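Local coordinates for protein putative NADH dehydrogenase/NAD(P)H nitroreductase (Parabacteroides distasonis, PDB 3M5K) that binds flavin mononucleotide and probably acts as an FMN-dependent oxidoreductase of the nitroreductase family, at residues Y21-V26 / M73-Q79; R47-E51 / I88-N92; V82-I88 / H140-V146. All blocks are in the same frame, centred on the assembly; numbering follows the deposited sequence.

Contact 1: residues Y21-V26 / M73-Q79; sequences YKDRPV and MLKETRQ
Met73, a selenomethionine, meets the hydroxyl end of Tyr21 through its CG, which lies 3.8 Å from Tyr21 OH at the edge of the ring. Tyr21 OH itself is hydrogen-bonded to Val18 O. In the conformer described, the Met73 chain bends at chi2 and chi3 and carries the selenium away from the tyrosine. This side chain lines the FMN pocket. Met73 O accepts a backbone hydrogen bond from Glu76 N. Glu76 O lies in the plane of the tyrosine ring, 3.7 Å from Tyr21 CD2. A water accepts from Tyr21 N and donates to Glu76 O. Thr77 adds its CB, 3.9 Å from Tyr21 CD2.

Arg78 makes the charged part of the contact. Its chain is extended from CG to NE and runs alongside Pro25, with Arg78 CD 3.8 Å from Pro25 CD. Arg78 NE donates to Asp23 O at 2.9 Å, with the oxygen close to the guanidinium plane. Arg78 NH2 reaches the Asp23 carboxylate in a salt bridge, 3.1 Å to Asp23 OD1, whose individual hydrogen bonds are weak. The two charged planes are nearly perpendicular, 83° apart.

A bend at chi2 (-81°) sets the Gln79 amide across Val26, at about a right angle to its side chain. Val26 N donates to Gln79 OE1 at 3.0 Å in a nearly straight bond, arriving from above the amide plane. Gln79 NE2 donates to a second water, which also links Arg24 O and Arg78 N.

Strand 141-150 borders the contact: Tyr21 and Met73 pack on Pro148, and Thr77 OG1 and Gln79 NE2 both bond to Val149 O. Strand 115-120 lies against Tyr21 and Met73 through Val117, while Leu74 packs on Leu61, Met64 and Ala65 of helix 58-67.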
# COMPACT_ATOMS: atom_id res chain seq x y z
N TYR A 21 -7.59 -22.29 -1.09
CA TYR A 21 -8.76 -21.91 -0.31
C TYR A 21 -9.70 -23.12 -0.07
O TYR A 21 -9.71 -24.08 -0.86
CB TYR A 21 -9.54 -20.78 -1.01
CG TYR A 21 -8.60 -19.75 -1.60
CD1 TYR A 21 -7.91 -18.84 -0.77
CD2 TYR A 21 -8.34 -19.71 -2.96
CE1 TYR A 21 -7.01 -17.90 -1.31
CE2 TYR A 21 -7.44 -18.80 -3.52
CZ TYR A 21 -6.77 -17.89 -2.68
OH TYR A 21 -5.87 -17.02 -3.28
N LYS A 22 -10.46 -23.05 1.02
CA LYS A 22 -11.58 -23.95 1.23
C LYS A 22 -12.63 -23.67 0.18
O LYS A 22 -12.68 -22.60 -0.41
CB LYS A 22 -12.18 -23.74 2.61
CG LYS A 22 -11.22 -24.13 3.68
CD LYS A 22 -11.86 -24.04 5.03
CE LYS A 22 -10.87 -24.44 6.14
NZ LYS A 22 -10.15 -25.72 5.84
N ASP A 23 -13.51 -24.63 -0.04
CA ASP A 23 -14.48 -24.48 -1.09
C ASP A 23 -15.51 -23.39 -0.83
O ASP A 23 -16.03 -22.80 -1.78
CB ASP A 23 -15.19 -25.81 -1.40
CG ASP A 23 -16.33 -25.65 -2.40
OD1 ASP A 23 -16.06 -25.52 -3.61
OD2 ASP A 23 -17.50 -25.64 -1.96
N ARG A 24 -15.79 -23.12 0.44
CA ARG A 24 -16.92 -22.26 0.79
C ARG A 24 -16.74 -20.79 0.40
O ARG A 24 -15.64 -20.25 0.49
CB ARG A 24 -17.25 -22.36 2.28
CG ARG A 24 -16.19 -21.86 3.27
CD ARG A 24 -16.83 -21.67 4.65
NE ARG A 24 -15.89 -21.32 5.71
CZ ARG A 24 -15.04 -22.16 6.28
NH1 ARG A 24 -14.98 -23.43 5.90
NH2 ARG A 24 -14.22 -21.73 7.24
N PRO A 25 -17.84 -20.14 -0.04
CA PRO A 25 -17.75 -18.71 -0.39
C PRO A 25 -17.54 -17.82 0.84
O PRO A 25 -17.81 -18.22 1.98
CB PRO A 25 -19.12 -18.40 -1.02
CG PRO A 25 -20.04 -19.43 -0.49
CD PRO A 25 -19.20 -20.67 -0.25
N VAL A 26 -17.02 -16.63 0.59
CA VAL A 26 -16.83 -15.64 1.63
C VAL A 26 -18.12 -14.84 1.72
O VAL A 26 -18.68 -14.45 0.71
CB VAL A 26 -15.58 -14.75 1.34
CG1 VAL A 26 -15.49 -13.59 2.35
CG2 VAL A 26 -14.29 -15.63 1.31
N MSE A 73 -4.79 -19.82 -9.63
CA MSE A 73 -5.64 -20.07 -8.46
C MSE A 73 -7.05 -19.47 -8.56
O MSE A 73 -7.95 -19.85 -7.80
CB MSE A 73 -4.94 -19.60 -7.17
CG MSE A 73 -5.08 -18.11 -6.81
SE MSE A 73 -4.08 -17.02 -8.05
CE MSE A 73 -2.30 -17.36 -7.32
N LEU A 74 -7.25 -18.56 -9.51
CA LEU A 74 -8.59 -18.01 -9.79
C LEU A 74 -9.60 -19.13 -10.10
O LEU A 74 -10.79 -18.98 -9.87
CB LEU A 74 -8.56 -17.00 -10.94
CG LEU A 74 -7.98 -15.64 -10.56
CD1 LEU A 74 -7.71 -14.79 -11.81
CD2 LEU A 74 -8.91 -14.92 -9.58
N LYS A 75 -9.11 -20.25 -10.64
CA LYS A 75 -9.97 -21.42 -10.92
C LYS A 75 -10.47 -22.08 -9.65
O LYS A 75 -11.48 -22.79 -9.69
CB LYS A 75 -9.22 -22.44 -11.78
CG LYS A 75 -9.99 -22.82 -13.00
CD LYS A 75 -9.16 -23.57 -14.01
CE LYS A 75 -9.56 -23.18 -15.43
NZ LYS A 75 -8.75 -23.97 -16.40
N GLU A 76 -9.76 -21.85 -8.55
CA GLU A 76 -10.00 -22.50 -7.27
C GLU A 76 -10.58 -21.59 -6.19
O GLU A 76 -10.51 -21.91 -5.01
CB GLU A 76 -8.70 -23.13 -6.75
CG GLU A 76 -7.95 -23.97 -7.79
CD GLU A 76 -8.80 -25.09 -8.40
OE1 GLU A 76 -9.76 -25.56 -7.73
OE2 GLU A 76 -8.51 -25.51 -9.55
N THR A 77 -11.17 -20.46 -6.59
CA THR A 77 -11.89 -19.63 -5.65
C THR A 77 -13.24 -19.25 -6.21
O THR A 77 -13.43 -19.30 -7.41
CB THR A 77 -11.09 -18.33 -5.31
OG1 THR A 77 -11.85 -17.54 -4.37
CG2 THR A 77 -10.76 -17.51 -6.58
N ARG A 78 -14.16 -18.86 -5.33
CA ARG A 78 -15.48 -18.42 -5.75
C ARG A 78 -15.54 -16.91 -5.87
O ARG A 78 -16.53 -16.37 -6.35
CB ARG A 78 -16.55 -18.92 -4.77
CG ARG A 78 -16.70 -20.44 -4.73
CD ARG A 78 -17.79 -20.86 -3.78
NE ARG A 78 -17.99 -22.31 -3.82
CZ ARG A 78 -18.64 -22.98 -4.78
NH1 ARG A 78 -19.20 -22.35 -5.81
NH2 ARG A 78 -18.75 -24.30 -4.70
N GLN A 79 -14.50 -16.21 -5.41
CA GLN A 79 -14.52 -14.76 -5.44
C GLN A 79 -13.12 -14.14 -5.50
O GLN A 79 -12.15 -14.64 -4.91
CB GLN A 79 -15.29 -14.17 -4.24
CG GLN A 79 -14.72 -14.55 -2.86
CD GLN A 79 -15.17 -15.92 -2.41
OE1 GLN A 79 -16.37 -16.17 -2.32
NE2 GLN A 79 -14.22 -16.81 -2.10
O HOH W 1 -8.08 -23.47 -3.64
O HOH W 2 -14.54 -19.83 -2.34

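Contact 2: residues R47-E51 / I88-N92; sequences RRPWE and IKSSN
Pro49 and Ser90 face each other directly, with Pro49 CB 3.8 Å from Ser90 CB. Lys89 sets its own CB beside the same proline carbon, at 4.0 Å from Pro49 CB. The Lys89 chain then runs fully extended beyond CG, with chi2 -176°. This carries NZ past the proline toward the backbone of 48-50 and the Glu51 carboxylate. The ammonium does not touch that carboxylate: Lys89 NZ and Glu51 OE2 are 4.2 Å apart, too far for a salt bridge. Two waters receive the ammonium's protons. One accepts from Lys89 NZ and donates to Arg48 O. The other accepts from Lys89 NZ at 2.8 Å and lies within hydrogen-bonding distance of Glu51 OE2 and Trp50 O. Arg47 comes from the other end of the segment. In the conformer described, it lays CG and CD against the Lys89 carbonyl, with Arg47 CG 3.7 Å from Lys89 O. Glu51 OE1 is bonded to His168 of the second subunit, so the polar side of this contact reaches the dimer interface. The contact joins the start of strand 50-55 to the loop that leaves neighbouring strand 79-86 for helix 94-111, at one end of the antiparallel sheet of the nitroreductase fold.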
# COMPACT_ATOMS: atom_id res chain seq x y z
N ARG A 47 -8.03 12.50 -4.33
CA ARG A 47 -8.82 12.25 -5.55
C ARG A 47 -9.69 11.00 -5.45
O ARG A 47 -10.81 10.95 -6.00
CB ARG A 47 -7.91 12.07 -6.77
CG ARG A 47 -7.02 13.22 -7.09
CD ARG A 47 -7.75 14.42 -7.57
NE ARG A 47 -6.80 15.43 -8.01
CZ ARG A 47 -7.11 16.58 -8.60
NH1 ARG A 47 -8.39 16.90 -8.83
NH2 ARG A 47 -6.15 17.42 -8.95
N ARG A 48 -9.19 10.00 -4.71
CA ARG A 48 -9.87 8.74 -4.52
C ARG A 48 -10.14 8.00 -5.84
O ARG A 48 -11.31 7.67 -6.18
CB ARG A 48 -11.14 8.91 -3.70
CG ARG A 48 -10.92 9.72 -2.41
CD ARG A 48 -12.18 9.92 -1.65
NE ARG A 48 -11.93 10.86 -0.56
CZ ARG A 48 -12.85 11.27 0.30
NH1 ARG A 48 -14.09 10.81 0.25
NH2 ARG A 48 -12.50 12.13 1.24
N PRO A 49 -9.07 7.74 -6.58
CA PRO A 49 -9.24 7.27 -7.96
C PRO A 49 -9.44 5.76 -8.13
O PRO A 49 -9.30 5.24 -9.23
CB PRO A 49 -7.94 7.71 -8.62
CG PRO A 49 -6.92 7.51 -7.50
CD PRO A 49 -7.64 7.92 -6.23
N TRP A 50 -9.76 5.06 -7.06
CA TRP A 50 -9.91 3.63 -7.08
C TRP A 50 -11.34 3.17 -7.48
O TRP A 50 -12.32 3.88 -7.28
CB TRP A 50 -9.54 3.05 -5.72
CG TRP A 50 -10.06 3.87 -4.54
CD1 TRP A 50 -11.35 4.10 -4.20
CD2 TRP A 50 -9.26 4.61 -3.62
NE1 TRP A 50 -11.41 4.91 -3.08
CE2 TRP A 50 -10.13 5.24 -2.72
CE3 TRP A 50 -7.88 4.79 -3.46
CZ2 TRP A 50 -9.67 6.01 -1.66
CZ3 TRP A 50 -7.43 5.57 -2.40
CH2 TRP A 50 -8.32 6.15 -1.52
N GLU A 51 -11.39 1.97 -8.03
CA GLU A 51 -12.64 1.28 -8.41
C GLU A 51 -12.40 -0.19 -8.09
O GLU A 51 -11.33 -0.72 -8.40
CB GLU A 51 -12.94 1.43 -9.90
CG GLU A 51 -13.12 2.86 -10.40
CD GLU A 51 -14.44 3.49 -9.99
OE1 GLU A 51 -15.37 2.76 -9.56
OE2 GLU A 51 -14.54 4.73 -10.09
N ILE A 88 -7.98 9.12 -15.53
CA ILE A 88 -8.41 10.51 -15.69
C ILE A 88 -8.39 11.27 -14.33
O ILE A 88 -7.98 12.41 -14.28
CB ILE A 88 -9.81 10.60 -16.31
CG1 ILE A 88 -9.77 10.15 -17.75
CG2 ILE A 88 -10.40 12.01 -16.26
CD1 ILE A 88 -11.22 9.96 -18.36
N LYS A 89 -8.84 10.63 -13.26
CA LYS A 89 -8.90 11.25 -11.93
C LYS A 89 -7.51 11.49 -11.38
O LYS A 89 -7.27 12.50 -10.74
CB LYS A 89 -9.70 10.40 -10.96
CG LYS A 89 -11.24 10.40 -11.22
CD LYS A 89 -11.95 9.61 -10.17
CE LYS A 89 -13.48 9.61 -10.35
NZ LYS A 89 -14.11 8.83 -9.22
N SER A 90 -6.58 10.58 -11.63
CA SER A 90 -5.21 10.74 -11.10
C SER A 90 -4.17 10.08 -11.97
O SER A 90 -3.71 8.98 -11.68
CB SER A 90 -5.19 10.19 -9.67
OG SER A 90 -3.94 10.39 -9.04
N SER A 91 -3.77 10.74 -13.06
CA SER A 91 -2.90 10.08 -14.02
C SER A 91 -1.50 9.82 -13.46
O SER A 91 -0.86 8.87 -13.87
CB SER A 91 -2.82 10.83 -15.34
OG SER A 91 -2.14 12.02 -15.14
N ASN A 92 -1.07 10.62 -12.48
CA ASN A 92 0.26 10.46 -11.87
C ASN A 92 0.32 9.82 -10.47
O ASN A 92 1.39 9.75 -9.86
CB ASN A 92 0.97 11.81 -11.83
CG ASN A 92 1.28 12.33 -13.22
OD1 ASN A 92 1.87 11.62 -14.05
ND2 ASN A 92 0.88 13.56 -13.48
O HOH W 3 -13.47 9.59 -6.47
O HOH W 4 -12.71 6.48 -8.85

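Contact 3: residues V82-I88 / H140-V146; sequences VVCGDTI and HIMPLNV
Two central strands of the antiparallel sheet, 79-86 and 141-150, pair here along their backbones. Gly85 and Met142 form a hydrogen-bonded pair: Gly85 N donates to Met142 O and Met142 N to Gly85 O, both at 2.8 Å. The regular ladder is interrupted at Leu144, whose N donates to Val83 O, and Val83 N bonds to the side-chain oxygen Asn145 OD1 at 3.3 Å. Asn145 ND2 turns to Ser102 of helix 94-111. Cys84 and Pro143 are a non-hydrogen-bonded pair. On their side of the sheet, Ile141 CG2 packs 3.5 Å from Cys84 CB, and Val82 CG2 meets the methyls of Val146.

Strand 50-55 continues the sheet beyond 79-86, and strand 115-120 beyond 141-150. Helix 94-111 packs on the face that carries Val83 and Met142, while helix 125-135 reaches both Val82 and Met142.

Past the strand end, His140 O takes two donors, Thr87 N at 2.9 Å and Thr87 OG1 at 3.1 Å, the hydroxyl from above the carbonyl plane. Asp86 OD1 accepts from Ile88 N in an Asx turn, and also from Lys89 N. Asp86 CG is anti to the backbone N (chi1 -177°), which brings the carboxylate to the His140 ring edge at CD2. Replacing Asp86 by alanine is likely to leave Ile88 N and Lys89 N without this acceptor and open a gap beside the His140 ring. Ile88 CD1 lies 3.5 Å from His140 CB.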
# COMPACT_ATOMS: atom_id res chain seq x y z
N VAL A 82 -10.84 -7.13 -7.99
CA VAL A 82 -9.93 -6.44 -8.92
C VAL A 82 -9.87 -4.96 -8.56
O VAL A 82 -10.89 -4.26 -8.62
CB VAL A 82 -10.37 -6.65 -10.39
CG1 VAL A 82 -9.44 -5.92 -11.39
CG2 VAL A 82 -10.41 -8.21 -10.70
N VAL A 83 -8.69 -4.50 -8.11
CA VAL A 83 -8.49 -3.11 -7.79
C VAL A 83 -8.03 -2.38 -9.05
O VAL A 83 -7.04 -2.78 -9.65
CB VAL A 83 -7.51 -2.89 -6.60
CG1 VAL A 83 -7.40 -1.37 -6.27
CG2 VAL A 83 -7.93 -3.77 -5.37
N CYS A 84 -8.75 -1.31 -9.41
CA CYS A 84 -8.49 -0.52 -10.60
C CYS A 84 -8.25 0.95 -10.25
O CYS A 84 -8.73 1.43 -9.22
CB CYS A 84 -9.68 -0.59 -11.56
SG CYS A 84 -10.16 -2.26 -12.07
N GLY A 85 -7.54 1.66 -11.13
CA GLY A 85 -7.39 3.08 -10.98
C GLY A 85 -7.98 3.82 -12.15
O GLY A 85 -7.99 3.34 -13.30
N ASP A 86 -8.59 4.96 -11.83
CA ASP A 86 -9.11 5.84 -12.85
C ASP A 86 -8.01 6.82 -13.26
O ASP A 86 -7.63 7.74 -12.51
CB ASP A 86 -10.39 6.54 -12.35
CG ASP A 86 -11.04 7.43 -13.41
OD1 ASP A 86 -10.32 7.97 -14.25
OD2 ASP A 86 -12.27 7.60 -13.37
N THR A 87 -7.52 6.66 -14.48
CA THR A 87 -6.34 7.39 -14.96
C THR A 87 -6.70 8.82 -15.37
O THR A 87 -5.80 9.65 -15.55
CB THR A 87 -5.66 6.67 -16.13
OG1 THR A 87 -6.60 6.57 -17.20
CG2 THR A 87 -5.22 5.24 -15.70
N ILE A 88 -7.98 9.12 -15.53
CA ILE A 88 -8.41 10.51 -15.69
C ILE A 88 -8.39 11.27 -14.33
O ILE A 88 -7.98 12.41 -14.28
CB ILE A 88 -9.81 10.60 -16.31
CG1 ILE A 88 -9.77 10.15 -17.75
CG2 ILE A 88 -10.40 12.01 -16.26
CD1 ILE A 88 -11.22 9.96 -18.36
N HIS A 140 -10.25 4.39 -19.70
CA HIS A 140 -9.69 5.23 -18.60
C HIS A 140 -9.60 4.52 -17.23
O HIS A 140 -9.19 5.13 -16.22
CB HIS A 140 -10.47 6.54 -18.48
CG HIS A 140 -11.80 6.40 -17.82
ND1 HIS A 140 -12.92 5.95 -18.50
CD2 HIS A 140 -12.19 6.63 -16.56
CE1 HIS A 140 -13.94 5.91 -17.67
NE2 HIS A 140 -13.53 6.31 -16.48
N ILE A 141 -9.97 3.25 -17.19
CA ILE A 141 -9.91 2.42 -15.98
C ILE A 141 -8.81 1.38 -16.17
O ILE A 141 -8.87 0.56 -17.11
CB ILE A 141 -11.28 1.77 -15.65
CG1 ILE A 141 -12.35 2.86 -15.45
CG2 ILE A 141 -11.13 0.80 -14.46
CD1 ILE A 141 -12.12 3.83 -14.25
N MSE A 142 -7.78 1.43 -15.33
CA MSE A 142 -6.63 0.51 -15.40
C MSE A 142 -6.67 -0.51 -14.27
O MSE A 142 -6.64 -0.14 -13.10
CB MSE A 142 -5.32 1.28 -15.31
CG MSE A 142 -4.07 0.42 -15.32
SE MSE A 142 -3.92 -0.70 -16.91
CE MSE A 142 -4.18 0.77 -18.20
N PRO A 143 -6.72 -1.81 -14.61
CA PRO A 143 -6.62 -2.80 -13.54
C PRO A 143 -5.20 -2.96 -12.97
O PRO A 143 -4.23 -3.20 -13.72
CB PRO A 143 -7.09 -4.09 -14.21
CG PRO A 143 -6.69 -3.89 -15.69
CD PRO A 143 -6.91 -2.44 -15.95
N LEU A 144 -5.08 -2.78 -11.64
CA LEU A 144 -3.79 -2.89 -10.97
C LEU A 144 -3.47 -4.37 -10.71
O LEU A 144 -2.34 -4.81 -10.90
CB LEU A 144 -3.78 -2.15 -9.62
CG LEU A 144 -2.43 -2.24 -8.86
CD1 LEU A 144 -1.24 -1.68 -9.72
CD2 LEU A 144 -2.57 -1.47 -7.51
N ASN A 145 -4.47 -5.09 -10.24
CA ASN A 145 -4.27 -6.46 -9.74
C ASN A 145 -5.55 -7.27 -9.77
O ASN A 145 -6.62 -6.73 -9.96
CB ASN A 145 -3.64 -6.44 -8.33
CG ASN A 145 -4.42 -5.59 -7.33
OD1 ASN A 145 -5.65 -5.50 -7.40
ND2 ASN A 145 -3.71 -4.94 -6.41
N VAL A 146 -5.42 -8.59 -9.59
CA VAL A 146 -6.54 -9.43 -9.20
C VAL A 146 -6.20 -10.03 -7.85
O VAL A 146 -5.12 -10.60 -7.65
CB VAL A 146 -6.85 -10.58 -10.25
CG1 VAL A 146 -8.12 -11.37 -9.80
CG2 VAL A 146 -6.97 -10.00 -11.69

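Contacts 2 and 3 are neighbours, with centres 9 Å apart and Ile88 in common. Strand 50-55 pairs with strand 79-86 between them: Pro49 O lies 2.7 Å from Asp86 N, and Glu51 O 2.8 Å from Cys84 N. Both also touch the second subunit. Contact 1 lies across the chain's centre from contact 2, with centres 30 Å apart. It meets contact 3 through packing of Leu74 CD2 on Val146 CG1, 3.6 Å apart. Contact 1 comes nearest to the flavin: the Met73 side chain belongs to an FMN pocket and is about 4 Å from the cofactor. Leu144 of contact 3 and Arg48 of contact 2 bring their side chains to about 6 Å from a bound FMN.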